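Local structure of 4-hydroxythreonine-4-phosphate dehydrogenase (Legionella pneumophila subsp. pneumophila, 6XMY) at residues T76-P81 / L103-S108. The protein probably catalyses the NAD(P)-dependent oxidation of 4-(phosphooxy)-L-threonine, a step in the biosynthesis of pyridoxine 5'-phosphate. Residues are numbered along the deposited sequence; the frame is centred on the assembly and turned at random.
Sequences TVWPVP and LTLGAS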
# COMPACT_ATOMS: atom_id res chain seq x y z
N THR A 76 -7.21 -18.06 -10.73
CA THR A 76 -7.35 -17.49 -12.05
C THR A 76 -6.24 -16.48 -12.28
O THR A 76 -5.98 -15.63 -11.42
CB THR A 76 -8.73 -16.84 -12.20
OG1 THR A 76 -9.73 -17.86 -12.12
CG2 THR A 76 -8.85 -16.11 -13.54
N VAL A 77 -5.58 -16.58 -13.44
CA VAL A 77 -4.38 -15.82 -13.75
C VAL A 77 -4.59 -15.07 -15.06
O VAL A 77 -5.10 -15.65 -16.03
CB VAL A 77 -3.15 -16.75 -13.86
CG1 VAL A 77 -1.89 -15.96 -14.20
CG2 VAL A 77 -2.98 -17.58 -12.58
N TRP A 78 -4.18 -13.80 -15.08
CA TRP A 78 -3.98 -13.02 -16.30
C TRP A 78 -2.50 -13.13 -16.63
O TRP A 78 -1.67 -12.45 -16.02
CB TRP A 78 -4.37 -11.55 -16.07
CG TRP A 78 -4.25 -10.68 -17.31
CD1 TRP A 78 -3.12 -10.46 -18.05
CD2 TRP A 78 -5.29 -9.92 -17.95
NE1 TRP A 78 -3.38 -9.62 -19.10
CE2 TRP A 78 -4.71 -9.28 -19.07
CE3 TRP A 78 -6.65 -9.73 -17.69
CZ2 TRP A 78 -5.45 -8.46 -19.92
CZ3 TRP A 78 -7.39 -8.90 -18.55
CH2 TRP A 78 -6.78 -8.28 -19.65
N PRO A 79 -2.12 -13.98 -17.57
CA PRO A 79 -0.69 -14.26 -17.77
C PRO A 79 0.07 -13.06 -18.33
O PRO A 79 -0.39 -12.37 -19.25
CB PRO A 79 -0.69 -15.43 -18.76
CG PRO A 79 -2.04 -16.08 -18.55
CD PRO A 79 -2.95 -14.91 -18.35
N VAL A 80 1.24 -12.82 -17.76
CA VAL A 80 2.19 -11.82 -18.24
C VAL A 80 3.56 -12.49 -18.18
O VAL A 80 3.94 -12.97 -17.11
CB VAL A 80 2.20 -10.57 -17.34
CG1 VAL A 80 3.16 -9.53 -17.90
CG2 VAL A 80 0.79 -9.99 -17.19
N PRO A 81 4.32 -12.56 -19.26
CA PRO A 81 5.52 -13.40 -19.28
C PRO A 81 6.75 -12.70 -18.71
O PRO A 81 7.08 -11.58 -19.10
CB PRO A 81 5.72 -13.71 -20.77
CG PRO A 81 5.11 -12.50 -21.47
CD PRO A 81 3.96 -12.05 -20.61
N LEU A 103 2.46 -3.56 -12.93
CA LEU A 103 1.94 -2.32 -12.37
C LEU A 103 1.17 -1.52 -13.41
O LEU A 103 0.09 -0.97 -13.13
CB LEU A 103 3.08 -1.47 -11.81
CG LEU A 103 3.49 -1.68 -10.35
CD1 LEU A 103 3.62 -3.14 -9.99
CD2 LEU A 103 4.78 -0.93 -10.03
N THR A 104 1.71 -1.43 -14.63
CA THR A 104 1.09 -0.63 -15.68
C THR A 104 -0.20 -1.27 -16.14
O THR A 104 -1.24 -0.61 -16.25
CB THR A 104 2.07 -0.47 -16.85
OG1 THR A 104 3.30 0.10 -16.37
CG2 THR A 104 1.49 0.42 -17.95
N LEU A 105 -0.16 -2.57 -16.38
CA LEU A 105 -1.37 -3.28 -16.78
C LEU A 105 -2.41 -3.27 -15.66
O LEU A 105 -3.60 -3.06 -15.92
CB LEU A 105 -1.00 -4.71 -17.18
CG LEU A 105 -1.97 -5.59 -17.93
CD1 LEU A 105 -2.53 -4.90 -19.18
CD2 LEU A 105 -1.22 -6.87 -18.28
N GLY A 106 -1.98 -3.43 -14.41
CA GLY A 106 -2.92 -3.40 -13.30
C GLY A 106 -3.62 -2.06 -13.17
O GLY A 106 -4.84 -1.99 -13.00
N ALA A 107 -2.85 -0.97 -13.26
CA ALA A 107 -3.45 0.36 -13.19
C ALA A 107 -4.42 0.58 -14.35
O ALA A 107 -5.53 1.09 -14.16
CB ALA A 107 -2.36 1.43 -13.19
N SER A 108 -3.99 0.22 -15.56
CA SER A 108 -4.81 0.44 -16.75
C SER A 108 -6.11 -0.35 -16.69
O SER A 108 -7.19 0.18 -16.97
CB SER A 108 -4.01 0.04 -17.99
OG SER A 108 -4.77 0.27 -19.16
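One methyl group of L105 makes every close approach here: its CD2 lies 3.6 Å from NE1 of W78 and 3.9 Å from CG2 of V80. The leucine side chain runs at about a right angle to that of W78 and meets the indole obliquely, at its pyrrole part, since CD1 of W78 is also near, 4.1 Å from CD2 of L105. Against V80 the relation differs, the two side chains sliding past each other in opposite directions. W78, on strand 74-79, and V80, just beyond its end, both point CB toward the helix, whereas P79 between them turns away, consistent with an extended chain. With CG of W78 anti to the backbone N (chi1 -178°), the indole extends across to helix 96-111. The nearest CA atoms, those of V80 and L105, remain 9.4 Å apart, so side chains alone bridge the gap. This is helix-on-sheet packing of an alpha/beta region: W78 and L105 both touch L40 of the adjacent, hydrogen-bonded strand 37-41. No hydrogen bond crosses between the segments, and a methyl cannot accept one from NE1, so methyl-indole and methyl-methyl van der Waals contact makes up this small part of the interface.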